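Local coordinates for CRISPR-associated protein, Cse2 family (Thermobifida fusca, PDB 4H79), which probably binds nucleic acid as the CasB (Cse2) small subunit of the type I-E CRISPR Cascade surveillance complex, at residues 22-27 with 64-69; 41-46 with 93-98; 78-83 with 173-178; 115-120 with 161-166. All coordinates share one frame; numbering follows the deposited sequence.

Contact 1 (22-27 with 64-69)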
loop_
_atom_site.group_PDB
_atom_site.type_symbol
_atom_site.label_atom_id
_atom_site.label_comp_id
_atom_site.label_asym_id
_atom_site.label_seq_id
_atom_site.Cartn_x
_atom_site.Cartn_y
_atom_site.Cartn_z
ATOM N N ASP A 22 -6.384 0.149 -7.145
ATOM C CA ASP A 22 -6.367 -1.223 -7.654
ATOM C C ASP A 22 -6.245 -1.235 -9.211
ATOM O O ASP A 22 -5.471 -2.028 -9.777
ATOM C CB ASP A 22 -7.685 -1.926 -7.258
ATOM C CG ASP A 22 -7.842 -3.253 -7.950
ATOM O OD1 ASP A 22 -6.958 -4.150 -7.892
ATOM O OD2 ASP A 22 -8.860 -3.401 -8.610
ATOM N N GLN A 23 -7.080 -0.422 -9.899
ATOM C CA GLN A 23 -7.102 -0.372 -11.358
ATOM C C GLN A 23 -5.747 0.208 -11.872
ATOM O O GLN A 23 -5.143 -0.323 -12.803
ATOM C CB GLN A 23 -8.352 0.465 -11.814
ATOM C CG GLN A 23 -8.592 0.534 -13.313
ATOM C CD GLN A 23 -8.548 -0.846 -13.976
ATOM O OE1 GLN A 23 -9.185 -1.819 -13.513
ATOM N NE2 GLN A 23 -7.775 -0.942 -15.061
ATOM N N ARG A 24 -5.243 1.270 -11.238
ATOM C CA ARG A 24 -4.012 1.879 -11.702
ATOM C C ARG A 24 -2.788 0.918 -11.491
ATOM O O ARG A 24 -1.935 0.792 -12.364
ATOM C CB ARG A 24 -3.774 3.201 -10.957
ATOM C CG ARG A 24 -2.529 3.941 -11.497
ATOM C CD ARG A 24 -2.838 4.567 -12.884
ATOM N NE ARG A 24 -1.603 5.147 -13.433
ATOM C CZ ARG A 24 -0.880 4.613 -14.408
ATOM N NH1 ARG A 24 -1.301 3.523 -15.019
ATOM N NH2 ARG A 24 0.254 5.196 -14.790
ATOM N N VAL A 25 -2.675 0.282 -10.317
ATOM C CA VAL A 25 -1.549 -0.641 -10.037
ATOM C C VAL A 25 -1.681 -1.847 -10.992
ATOM O O VAL A 25 -0.655 -2.331 -11.504
ATOM C CB VAL A 25 -1.610 -1.138 -8.575
ATOM C CG1 VAL A 25 -0.698 -2.316 -8.354
ATOM C CG2 VAL A 25 -1.323 -0.001 -7.593
ATOM N N ARG A 26 -2.907 -2.333 -11.258
ATOM C CA ARG A 26 -3.044 -3.485 -12.193
ATOM C C ARG A 26 -2.470 -3.115 -13.571
ATOM O O ARG A 26 -1.839 -3.964 -14.228
ATOM C CB ARG A 26 -4.509 -3.924 -12.414
ATOM C CG ARG A 26 -5.120 -4.674 -11.240
ATOM C CD ARG A 26 -6.606 -4.932 -11.614
ATOM N NE ARG A 26 -7.356 -5.575 -10.573
ATOM C CZ ARG A 26 -7.684 -6.865 -10.619
ATOM N NH1 ARG A 26 -7.271 -7.579 -11.658
ATOM N NH2 ARG A 26 -8.412 -7.449 -9.651
ATOM N N GLU A 27 -2.757 -1.883 -14.030
ATOM C CA GLU A 27 -2.264 -1.394 -15.314
ATOM C C GLU A 27 -0.763 -1.371 -15.331
ATOM O O GLU A 27 -0.148 -1.889 -16.275
ATOM C CB GLU A 27 -2.827 0.019 -15.669
ATOM C CG GLU A 27 -4.289 -0.087 -16.099
ATOM C CD GLU A 27 -5.015 1.245 -15.923
ATOM O OE1 GLU A 27 -4.336 2.240 -15.541
ATOM O OE2 GLU A 27 -6.245 1.306 -16.166
ATOM N N ILE A 64 0.660 8.946 -11.223
ATOM C CA ILE A 64 -0.095 8.280 -10.201
ATOM C C ILE A 64 -1.585 8.472 -10.497
ATOM O O ILE A 64 -2.313 7.477 -10.634
ATOM C CB ILE A 64 0.280 8.835 -8.815
ATOM C CG1 ILE A 64 1.765 8.669 -8.557
ATOM C CG2 ILE A 64 -0.486 8.135 -7.698
ATOM C CD1 ILE A 64 2.218 9.418 -7.330
ATOM N N LEU A 65 -2.014 9.739 -10.634
ATOM C CA LEU A 65 -3.441 10.141 -10.523
ATOM C C LEU A 65 -3.964 10.776 -11.809
ATOM O O LEU A 65 -3.437 11.758 -12.267
ATOM C CB LEU A 65 -3.644 11.135 -9.368
ATOM C CG LEU A 65 -3.357 10.690 -7.936
ATOM C CD1 LEU A 65 -3.641 11.843 -6.992
ATOM C CD2 LEU A 65 -4.265 9.520 -7.611
ATOM N N ASP A 66 -4.985 10.187 -12.397
ATOM C CA ASP A 66 -5.605 10.767 -13.609
ATOM C C ASP A 66 -7.076 11.033 -13.324
ATOM O O ASP A 66 -7.557 10.810 -12.194
ATOM C CB ASP A 66 -5.422 9.861 -14.846
ATOM C CG ASP A 66 -6.035 8.467 -14.650
ATOM O OD1 ASP A 66 -5.285 7.486 -14.702
ATOM O OD2 ASP A 66 -7.248 8.324 -14.417
ATOM N N ASP A 67 -7.797 11.462 -14.358
ATOM C CA ASP A 67 -9.176 12.003 -14.151
ATOM C C ASP A 67 -10.103 10.927 -13.578
ATOM O O ASP A 67 -11.113 11.261 -12.936
ATOM C CB ASP A 67 -9.739 12.584 -15.466
ATOM C CG ASP A 67 -9.499 11.663 -16.659
ATOM O OD1 ASP A 67 -8.342 11.256 -16.942
ATOM O OD2 ASP A 67 -10.485 11.346 -17.323
ATOM N N ARG A 68 -9.758 9.644 -13.768
ATOM C CA ARG A 68 -10.627 8.564 -13.251
ATOM C C ARG A 68 -10.703 8.615 -11.733
ATOM O O ARG A 68 -11.736 8.281 -11.159
ATOM C CB ARG A 68 -10.142 7.176 -13.719
ATOM C CG ARG A 68 -10.305 6.970 -15.240
ATOM C CD ARG A 68 -9.687 5.639 -15.655
ATOM N NE ARG A 68 -8.253 5.649 -15.330
ATOM C CZ ARG A 68 -7.445 4.587 -15.359
ATOM N NH1 ARG A 68 -7.912 3.396 -15.699
ATOM N NH2 ARG A 68 -6.156 4.702 -15.053
ATOM N N PHE A 69 -9.617 9.045 -11.092
ATOM C CA PHE A 69 -9.549 9.187 -9.619
ATOM C C PHE A 69 -10.515 10.252 -9.094
ATOM O O PHE A 69 -11.197 10.041 -8.055
ATOM C CB PHE A 69 -8.089 9.493 -9.193
ATOM C CG PHE A 69 -7.910 9.757 -7.719
ATOM C CD1 PHE A 69 -7.831 8.709 -6.776
ATOM C CD2 PHE A 69 -7.765 11.039 -7.269
ATOM C CE1 PHE A 69 -7.643 8.987 -5.421
ATOM C CE2 PHE A 69 -7.574 11.324 -5.920
ATOM C CZ PHE A 69 -7.519 10.302 -4.989
#
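Between helical segment 22-27 and segment 64-69, which leads into helix 67-71, the nearest CA atoms, those of Arg24 and Ile64, are 7.7 Å apart. Side chains bridge the distance through a salt-bridge network of Arg24, Glu27, Asp66 and Arg68 on the surface of this all-helical Cse2 protein. Arg68 meets Glu27 end-on, NH1 bonding to OE2 at 2.7 Å and NH2 to OE1, with carboxylate and guanidinium nearly coplanar (3° apart) and both oxygens using their syn lone pairs. Side-on, the same guanidinium holds Asp66 through NE and NH2, so two carboxylates fix its rotation and probably stabilise its charge. Asp66 is also the N-cap of helix 67-71, its OD2 accepting from Arg68 N. With CG anti to the backbone N (chi1 -176°), Arg24 brings CG to 3.6 Å from Ile64 O, while its NH2 bonds to Leu63 O and NH1 weakly to Glu27 OE1. Gln23, one turn earlier, donates through NE2 to Glu27 OE2 almost straight (175°) from above the carboxylate plane, at 2.9 Å.

Contact 2 (41-46 with 93-98)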
loop_
_atom_site.group_PDB
_atom_site.type_symbol
_atom_site.label_atom_id
_atom_site.label_comp_id
_atom_site.label_asym_id
_atom_site.label_seq_id
_atom_site.Cartn_x
_atom_site.Cartn_y
_atom_site.Cartn_z
ATOM N N ALA A 41 9.751 2.703 -16.393
ATOM C CA ALA A 41 10.162 4.088 -16.011
ATOM C C ALA A 41 9.274 4.628 -14.922
ATOM O O ALA A 41 9.759 5.286 -14.017
ATOM C CB ALA A 41 10.080 5.063 -17.222
ATOM N N THR A 42 7.949 4.380 -15.013
ATOM C CA THR A 42 7.041 4.864 -14.008
ATOM C C THR A 42 7.327 4.303 -12.606
ATOM O O THR A 42 7.393 5.059 -11.612
ATOM C CB THR A 42 5.569 4.521 -14.382
ATOM O OG1 THR A 42 5.263 5.253 -15.569
ATOM C CG2 THR A 42 4.588 4.909 -13.241
ATOM N N LEU A 43 7.527 2.992 -12.516
ATOM C CA LEU A 43 7.849 2.372 -11.212
ATOM C C LEU A 43 9.208 2.894 -10.726
ATOM O O LEU A 43 9.324 3.235 -9.513
ATOM C CB LEU A 43 7.956 0.842 -11.386
ATOM C CG LEU A 43 6.589 0.206 -11.656
ATOM C CD1 LEU A 43 6.776 -1.285 -11.881
ATOM C CD2 LEU A 43 5.599 0.452 -10.482
ATOM N N ALA A 44 10.211 3.031 -11.620
ATOM C CA ALA A 44 11.532 3.565 -11.187
ATOM C C ALA A 44 11.410 4.991 -10.683
ATOM O O ALA A 44 12.038 5.394 -9.644
ATOM C CB ALA A 44 12.516 3.573 -12.362
ATOM N N ARG A 45 10.650 5.815 -11.410
ATOM C CA ARG A 45 10.468 7.241 -10.932
ATOM C C ARG A 45 9.729 7.330 -9.584
ATOM O O ARG A 45 10.073 8.188 -8.732
ATOM C CB ARG A 45 9.712 8.061 -11.991
ATOM C CG ARG A 45 10.608 8.328 -13.231
ATOM C CD ARG A 45 9.829 8.920 -14.410
ATOM N NE ARG A 45 9.651 10.344 -14.161
ATOM C CZ ARG A 45 8.728 11.110 -14.752
ATOM N NH1 ARG A 45 7.883 10.590 -15.647
ATOM N NH2 ARG A 45 8.646 12.399 -14.436
ATOM N N LEU A 46 8.722 6.463 -9.395
ATOM C CA LEU A 46 8.040 6.366 -8.101
ATOM C C LEU A 46 9.017 6.006 -6.956
ATOM O O LEU A 46 8.997 6.656 -5.883
ATOM C CB LEU A 46 6.944 5.334 -8.127
ATOM C CG LEU A 46 5.659 5.815 -8.886
ATOM C CD1 LEU A 46 4.795 4.628 -9.228
ATOM C CD2 LEU A 46 4.903 6.887 -8.115
ATOM N N THR A 93 3.768 4.266 -4.465
ATOM C CA THR A 93 5.277 4.269 -4.204
ATOM C C THR A 93 5.652 2.972 -3.545
ATOM O O THR A 93 6.674 2.330 -3.899
ATOM C CB THR A 93 5.616 5.452 -3.257
ATOM O OG1 THR A 93 5.230 6.672 -3.943
ATOM C CG2 THR A 93 7.126 5.495 -2.953
ATOM N N LEU A 94 4.860 2.536 -2.531
ATOM C CA LEU A 94 5.145 1.231 -1.884
ATOM C C LEU A 94 5.085 0.092 -2.916
ATOM O O LEU A 94 5.944 -0.812 -2.932
ATOM C CB LEU A 94 4.152 0.929 -0.714
ATOM C CG LEU A 94 4.304 1.868 0.495
ATOM C CD1 LEU A 94 3.171 1.643 1.462
ATOM C CD2 LEU A 94 5.679 1.598 1.198
ATOM N N TYR A 95 4.052 0.082 -3.744
ATOM C CA TYR A 95 3.982 -0.980 -4.756
ATOM C C TYR A 95 5.242 -1.000 -5.668
ATOM O O TYR A 95 5.758 -2.094 -6.041
ATOM C CB TYR A 95 2.674 -0.800 -5.642
ATOM C CG TYR A 95 2.762 -1.758 -6.828
ATOM C CD1 TYR A 95 2.570 -3.154 -6.632
ATOM C CD2 TYR A 95 3.078 -1.278 -8.139
ATOM C CE1 TYR A 95 2.750 -4.059 -7.691
ATOM C CE2 TYR A 95 3.191 -2.161 -9.211
ATOM C CZ TYR A 95 3.036 -3.544 -8.966
ATOM O OH TYR A 95 3.151 -4.446 -10.009
ATOM N N ALA A 96 5.697 0.201 -6.093
ATOM C CA ALA A 96 6.912 0.304 -6.945
ATOM C C ALA A 96 8.134 -0.313 -6.278
ATOM O O ALA A 96 8.964 -0.946 -6.925
ATOM C CB ALA A 96 7.182 1.781 -7.283
ATOM N N ILE A 97 8.251 -0.091 -4.982
ATOM C CA ILE A 97 9.354 -0.706 -4.208
ATOM C C ILE A 97 9.152 -2.213 -4.126
ATOM O O ILE A 97 10.082 -3.000 -4.388
ATOM C CB ILE A 97 9.340 -0.130 -2.768
ATOM C CG1 ILE A 97 9.793 1.342 -2.794
ATOM C CG2 ILE A 97 10.311 -0.946 -1.858
ATOM C CD1 ILE A 97 9.420 2.065 -1.524
ATOM N N HIS A 98 7.894 -2.632 -3.870
ATOM C CA HIS A 98 7.547 -4.086 -3.746
ATOM C C HIS A 98 7.782 -4.876 -4.994
ATOM O O HIS A 98 8.359 -5.992 -4.965
ATOM C CB HIS A 98 6.021 -4.146 -3.348
ATOM C CG HIS A 98 5.650 -5.425 -2.667
ATOM N ND1 HIS A 98 4.461 -5.591 -2.043
ATOM C CD2 HIS A 98 6.329 -6.669 -2.626
ATOM C CE1 HIS A 98 4.399 -6.894 -1.571
ATOM N NE2 HIS A 98 5.549 -7.543 -1.931
HETATM O O HOH W 1 7.059 8.345 -5.074
#
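The Tyr95 ring meets Leu43 obliquely: methyl CD2 of Leu43 comes within 3.8 Å of Tyr95 CE2, neither squarely over the face nor in the ring plane. Tyr167 meets this ring edge-to-face, and Val25 of helix 16-33 also touches it. With CG anti to its backbone N (chi1 170°), Tyr95 brings the CE2 side of its ring to Leu43 CD2, although its CB does not point at helix 41-46. The same Leu43 methyl reaches the CB of Ala96, also at 3.8 Å. The two helical segments cross at -110° within the helical bundle, their axes 8.4 Å apart at closest approach, and the small Ala96 sits where they come together. Its CB points at the partner helix and lies 3.4 Å from Leu43 O and 3.7 Å from Leu46 CB, so the backbones come close here. Toward Thr93 the apolar packing gives way to a polar link. A water donates to both Leu46 O and Thr93 OG1, 2.7 Å from each, and Thr93 OG1 is also bonded to His89 O in the preceding turn. Beside this bridge, the methyl CG2 of Thr93 rests 3.7 Å from Leu46 O.

Contact 3 (78-83 with 173-178)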
loop_
_atom_site.group_PDB
_atom_site.type_symbol
_atom_site.label_atom_id
_atom_site.label_comp_id
_atom_site.label_asym_id
_atom_site.label_seq_id
_atom_site.Cartn_x
_atom_site.Cartn_y
_atom_site.Cartn_z
ATOM N N GLU A 78 -13.131 19.170 4.369
ATOM C CA GLU A 78 -12.051 20.158 4.099
ATOM C C GLU A 78 -10.691 19.668 3.540
ATOM O O GLU A 78 -10.335 20.026 2.431
ATOM C CB GLU A 78 -11.869 21.136 5.281
ATOM C CG GLU A 78 -13.029 22.123 5.498
ATOM C CD GLU A 78 -13.298 23.059 4.315
ATOM O OE1 GLU A 78 -12.332 23.557 3.691
ATOM O OE2 GLU A 78 -14.489 23.308 4.011
ATOM N N LYS A 79 -9.907 18.895 4.270
ATOM C CA LYS A 79 -8.615 18.489 3.689
ATOM C C LYS A 79 -8.578 17.038 3.222
ATOM O O LYS A 79 -7.498 16.447 3.039
ATOM C CB LYS A 79 -7.435 18.821 4.615
ATOM C CG LYS A 79 -7.211 20.328 4.780
ATOM C CD LYS A 79 -5.755 20.752 4.602
ATOM C CE LYS A 79 -5.670 22.235 4.251
ATOM N NZ LYS A 79 -4.297 22.689 3.894
ATOM N N ASP A 80 -9.765 16.468 3.010
ATOM C CA ASP A 80 -9.858 15.032 2.764
ATOM C C ASP A 80 -9.359 14.615 1.356
ATOM O O ASP A 80 -8.800 13.484 1.187
ATOM C CB ASP A 80 -11.255 14.510 3.082
ATOM C CG ASP A 80 -11.458 14.197 4.628
ATOM O OD1 ASP A 80 -10.605 14.535 5.489
ATOM O OD2 ASP A 80 -12.486 13.597 4.990
ATOM N N MET A 81 -9.512 15.511 0.362
ATOM C CA MET A 81 -8.985 15.218 -0.976
ATOM C C MET A 81 -7.470 15.078 -0.925
ATOM O O MET A 81 -6.926 14.167 -1.545
ATOM C CB MET A 81 -9.418 16.263 -2.050
ATOM C CG MET A 81 -8.969 15.919 -3.473
ATOM S SD MET A 81 -9.221 14.161 -3.881
ATOM C CE MET A 81 -10.901 14.183 -4.506
ATOM N N GLU A 82 -6.796 15.967 -0.179
ATOM C CA GLU A 82 -5.328 15.950 -0.065
ATOM C C GLU A 82 -4.845 14.661 0.571
ATOM O O GLU A 82 -3.755 14.174 0.221
ATOM C CB GLU A 82 -4.866 17.083 0.842
ATOM C CG GLU A 82 -3.602 17.838 0.454
ATOM C CD GLU A 82 -3.641 19.295 0.934
ATOM O OE1 GLU A 82 -4.683 19.733 1.490
ATOM O OE2 GLU A 82 -2.634 20.014 0.746
ATOM N N VAL A 83 -5.605 14.170 1.564
ATOM C CA VAL A 83 -5.252 12.942 2.270
ATOM C C VAL A 83 -5.450 11.755 1.305
ATOM O O VAL A 83 -4.605 10.882 1.234
ATOM C CB VAL A 83 -6.026 12.760 3.589
ATOM C CG1 VAL A 83 -5.757 11.386 4.171
ATOM C CG2 VAL A 83 -5.622 13.849 4.601
ATOM N N GLN A 173 -7.117 1.892 3.486
ATOM C CA GLN A 173 -6.769 1.888 4.915
ATOM C C GLN A 173 -5.880 3.107 5.214
ATOM O O GLN A 173 -6.079 3.774 6.260
ATOM C CB GLN A 173 -6.040 0.561 5.292
ATOM C CG GLN A 173 -6.966 -0.632 5.239
ATOM C CD GLN A 173 -6.289 -1.895 5.576
ATOM O OE1 GLN A 173 -5.078 -2.076 5.307
ATOM N NE2 GLN A 173 -7.043 -2.812 6.179
ATOM N N LEU A 174 -4.938 3.413 4.290
ATOM C CA LEU A 174 -4.153 4.632 4.371
ATOM C C LEU A 174 -5.090 5.878 4.511
ATOM O O LEU A 174 -4.891 6.708 5.408
ATOM C CB LEU A 174 -3.218 4.786 3.174
ATOM C CG LEU A 174 -1.938 3.921 3.247
ATOM C CD1 LEU A 174 -1.200 3.780 1.925
ATOM C CD2 LEU A 174 -0.941 4.502 4.244
ATOM N N TYR A 175 -6.101 5.997 3.631
ATOM C CA TYR A 175 -7.094 7.070 3.704
ATOM C C TYR A 175 -7.867 7.001 5.035
ATOM O O TYR A 175 -7.999 8.005 5.733
ATOM C CB TYR A 175 -8.032 7.023 2.451
ATOM C CG TYR A 175 -9.072 8.044 2.363
ATOM C CD1 TYR A 175 -8.738 9.394 2.426
ATOM C CD2 TYR A 175 -10.450 7.703 2.158
ATOM C CE1 TYR A 175 -9.714 10.378 2.318
ATOM C CE2 TYR A 175 -11.400 8.689 2.068
ATOM C CZ TYR A 175 -11.008 10.007 2.116
ATOM O OH TYR A 175 -11.908 10.945 2.026
ATOM N N GLN A 176 -8.304 5.802 5.427
ATOM C CA GLN A 176 -9.081 5.616 6.660
ATOM C C GLN A 176 -8.329 6.088 7.910
ATOM O O GLN A 176 -8.950 6.456 8.889
ATOM C CB GLN A 176 -9.519 4.146 6.813
ATOM C CG GLN A 176 -10.451 3.870 7.962
ATOM C CD GLN A 176 -10.947 2.450 7.958
ATOM O OE1 GLN A 176 -10.421 1.606 7.210
ATOM N NE2 GLN A 176 -11.942 2.166 8.801
ATOM N N PHE A 177 -7.002 6.091 7.841
ATOM C CA PHE A 177 -6.133 6.500 8.940
ATOM C C PHE A 177 -6.299 7.962 9.372
ATOM O O PHE A 177 -5.778 8.332 10.423
ATOM C CB PHE A 177 -4.670 6.261 8.540
ATOM C CG PHE A 177 -3.898 5.499 9.552
ATOM C CD1 PHE A 177 -3.042 6.166 10.411
ATOM C CD2 PHE A 177 -4.049 4.127 9.677
ATOM C CE1 PHE A 177 -2.354 5.478 11.370
ATOM C CE2 PHE A 177 -3.381 3.417 10.667
ATOM C CZ PHE A 177 -2.526 4.102 11.508
ATOM N N ARG A 178 -7.019 8.791 8.615
ATOM C CA ARG A 178 -6.986 10.263 8.884
ATOM C C ARG A 178 -7.614 10.638 10.177
ATOM O O ARG A 178 -7.353 11.755 10.645
ATOM C CB ARG A 178 -7.794 11.121 7.924
ATOM C CG ARG A 178 -8.115 10.598 6.599
ATOM C CD ARG A 178 -9.457 11.177 6.181
ATOM N NE ARG A 178 -10.264 10.033 5.778
ATOM C CZ ARG A 178 -11.551 10.106 5.555
ATOM N NH1 ARG A 178 -12.097 11.227 5.721
ATOM N NH2 ARG A 178 -12.259 9.049 5.212
#
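Val83 and Tyr175 form the close-packed side of this contact, where the first turn of helix 80-99 meets the end of helix 167-176 in the helical bundle. Val83 CG1 lies at the edge of the Tyr175 ring, near its plane and 4.0 Å from CD1. Asp80 O also approaches that edge, 3.4 Å from Tyr175 CE1. Swung out with CG anti to the backbone N (chi1 -179°), the buried ring reaches helix 80-99, where Ala84 and Ser87 touch it too; Tyr144 of helix 144-160 lies against Val83. In contrast to buried Tyr175, Arg178 is partly exposed at the margin, and the placing of its chain past Val83 is doubtful. As modelled, its guanidinium lies over one face of the Tyr175 ring near CZ, which probably helps hold it flat. NH1 meets Asp80 OD2 in a salt bridge modelled at 2.5 Å, a length too short to be taken literally, with the carboxylate and guanidinium planes 90° apart. Opposite charges therefore meet through one nitrogen and one oxygen, without a paired, coplanar grip, which implies an electrostatic link at the margin.

Contact 4 (115-120 with 161-166)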
loop_
_atom_site.group_PDB
_atom_site.type_symbol
_atom_site.label_atom_id
_atom_site.label_comp_id
_atom_site.label_asym_id
_atom_site.label_seq_id
_atom_site.Cartn_x
_atom_site.Cartn_y
_atom_site.Cartn_z
ATOM N N GLY A 115 -1.820 -7.610 7.632
ATOM C CA GLY A 115 -1.578 -8.493 8.812
ATOM C C GLY A 115 -1.308 -9.939 8.345
ATOM O O GLY A 115 -0.328 -10.589 8.799
ATOM N N GLU A 116 -2.136 -10.437 7.411
ATOM C CA GLU A 116 -1.943 -11.796 6.851
ATOM C C GLU A 116 -0.582 -11.903 6.157
ATOM O O GLU A 116 0.106 -12.920 6.300
ATOM C CB GLU A 116 -3.006 -12.154 5.819
ATOM C CG GLU A 116 -4.400 -12.300 6.438
ATOM C CD GLU A 116 -5.210 -10.951 6.486
ATOM O OE1 GLU A 116 -4.660 -9.791 6.575
ATOM O OE2 GLU A 116 -6.441 -11.066 6.448
ATOM N N ALA A 117 -0.222 -10.890 5.368
ATOM C CA ALA A 117 1.073 -10.914 4.637
ATOM C C ALA A 117 2.216 -10.927 5.603
ATOM O O ALA A 117 3.200 -11.720 5.460
ATOM C CB ALA A 117 1.178 -9.693 3.685
ATOM N N VAL A 118 2.156 -10.045 6.583
ATOM C CA VAL A 118 3.290 -9.966 7.567
ATOM C C VAL A 118 3.445 -11.314 8.349
ATOM O O VAL A 118 4.550 -11.779 8.630
ATOM C CB VAL A 118 3.059 -8.772 8.553
ATOM C CG1 VAL A 118 4.009 -8.874 9.767
ATOM C CG2 VAL A 118 3.266 -7.450 7.787
ATOM N N ARG A 119 2.335 -11.929 8.698
ATOM C CA ARG A 119 2.372 -13.206 9.454
ATOM C C ARG A 119 3.152 -14.311 8.658
ATOM O O ARG A 119 3.822 -15.143 9.265
ATOM C CB ARG A 119 0.945 -13.693 9.762
ATOM C CG ARG A 119 0.962 -14.932 10.695
ATOM C CD ARG A 119 1.582 -14.519 12.032
ATOM N NE ARG A 119 1.914 -15.629 12.966
ATOM C CZ ARG A 119 1.114 -16.144 13.912
ATOM N NH1 ARG A 119 -0.117 -15.706 14.073
ATOM N NH2 ARG A 119 1.546 -17.135 14.708
ATOM N N ARG A 120 3.130 -14.249 7.317
ATOM C CA ARG A 120 3.851 -15.253 6.446
ATOM C C ARG A 120 5.345 -15.121 6.584
ATOM O O ARG A 120 6.090 -16.010 6.223
ATOM C CB ARG A 120 3.474 -15.106 4.941
ATOM C CG ARG A 120 1.995 -15.349 4.618
ATOM C CD ARG A 120 1.490 -16.537 5.341
ATOM N NE ARG A 120 0.124 -16.807 4.870
ATOM C CZ ARG A 120 -0.173 -17.647 3.889
ATOM N NH1 ARG A 120 0.782 -18.344 3.297
ATOM N NH2 ARG A 120 -1.428 -17.829 3.541
ATOM N N ASP A 161 10.471 -12.061 0.541
ATOM C CA ASP A 161 9.780 -13.368 0.627
ATOM C C ASP A 161 8.767 -13.537 -0.512
ATOM O O ASP A 161 8.048 -14.508 -0.539
ATOM C CB ASP A 161 9.087 -13.518 2.002
ATOM C CG ASP A 161 10.016 -14.074 3.076
ATOM O OD1 ASP A 161 11.281 -13.850 2.970
ATOM O OD2 ASP A 161 9.519 -14.775 3.986
ATOM N N ALA A 162 8.686 -12.545 -1.411
ATOM C CA ALA A 162 7.780 -12.580 -2.572
ATOM C C ALA A 162 6.335 -12.747 -2.123
ATOM O O ALA A 162 5.565 -13.498 -2.747
ATOM C CB ALA A 162 8.177 -13.753 -3.514
ATOM N N ILE A 163 5.954 -12.114 -1.012
ATOM C CA ILE A 163 4.567 -12.150 -0.536
ATOM C C ILE A 163 3.833 -10.907 -1.096
ATOM O O ILE A 163 4.247 -9.749 -0.802
ATOM C CB ILE A 163 4.553 -12.079 1.022
ATOM C CG1 ILE A 163 5.312 -13.296 1.611
ATOM C CG2 ILE A 163 3.090 -12.044 1.593
ATOM C CD1 ILE A 163 5.816 -13.022 3.072
ATOM N N PRO A 164 2.699 -11.114 -1.767
ATOM C CA PRO A 164 1.938 -10.037 -2.365
ATOM C C PRO A 164 1.100 -9.282 -1.321
ATOM O O PRO A 164 0.856 -9.760 -0.195
ATOM C CB PRO A 164 1.002 -10.798 -3.343
ATOM C CG PRO A 164 0.771 -12.105 -2.690
ATOM C CD PRO A 164 2.069 -12.441 -2.015
ATOM N N LEU A 165 0.621 -8.110 -1.697
ATOM C CA LEU A 165 -0.291 -7.351 -0.891
ATOM C C LEU A 165 -1.439 -6.772 -1.774
ATOM O O LEU A 165 -1.267 -6.526 -2.966
ATOM C CB LEU A 165 0.518 -6.240 -0.248
ATOM C CG LEU A 165 0.121 -5.468 0.934
ATOM C CD1 LEU A 165 -0.125 -6.417 2.131
ATOM C CD2 LEU A 165 1.293 -4.416 1.196
ATOM N N ASP A 166 -2.610 -6.558 -1.181
ATOM C CA ASP A 166 -3.705 -5.895 -1.913
ATOM C C ASP A 166 -3.550 -4.393 -1.771
ATOM O O ASP A 166 -3.896 -3.796 -0.699
ATOM C CB ASP A 166 -5.052 -6.344 -1.331
ATOM C CG ASP A 166 -6.220 -5.746 -2.064
ATOM O OD1 ASP A 166 -6.094 -4.643 -2.704
ATOM O OD2 ASP A 166 -7.287 -6.399 -1.967
HETATM O O HOH W 2 7.529 -16.389 3.888
#
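Ala117 of helix 114-119 presses its CB against the loop that follows helix 144-160, a connection opened by a Schellman motif at Ala162 and closed by Asp166, the N-cap of helix 167-176. The methyl meets Ile163 CG2 at 3.7 Å and Leu165 CD1 at 3.9 Å, so that one small side chain is met by two branched ones. Ile163 uses both its branches: CG2, anti to the backbone N, faces Ala117, whereas CG1 (chi1 -61°) carries CD1 to within 3.6 Å of Arg120 CB. Of the Arg120 side chain, CB makes the contact, for the chain bends at chi2 and its end leads away from the loop; a 1,2-ethanediol, probably from the crystallisation liquor, lies near that side chain. Around this pair of segments, Leu158 of helix 144-160 touches Ala117, Ile163 and Leu165 and thus joins the apolar cluster to the helix preceding the loop, while Leu121 packs on Ile163. The far end of the loop is positioned by Asp166, which caps Leu169 N and pairs with Arg110 through OD2; backbone bonds from Leu165 to Met107 and Gln109 hold the neighbouring residue. At the exposed end, near the Schellman turn, a water joins the segments, donating to Arg120 O at 2.8 Å and to Asp161 OD2 at 2.6 Å.

Contacts 1 and 2 share a packed boundary, with Ile64 CG1 3.6 Å from Leu46 CD2 and Val25 CG1 3.8 Å from Tyr95 CD1. Helix 80-99 serves contacts 2 and 3, whose centres lie about 21 Å apart. Contact 3 also meets contact 1, through Phe69 CE2 and Met81 SD at 3.9 Å. From contact 2, His98 NE2 comes within 2.8 Å of Ile163 O of contact 4. Contacts 3 and 4 have centres about 24 Å apart, on opposite sides of the chain's centre. Together the four contacts tie sequence-distant helices and loops into the single helical body of this probable nucleic-acid-binding Cascade subunit.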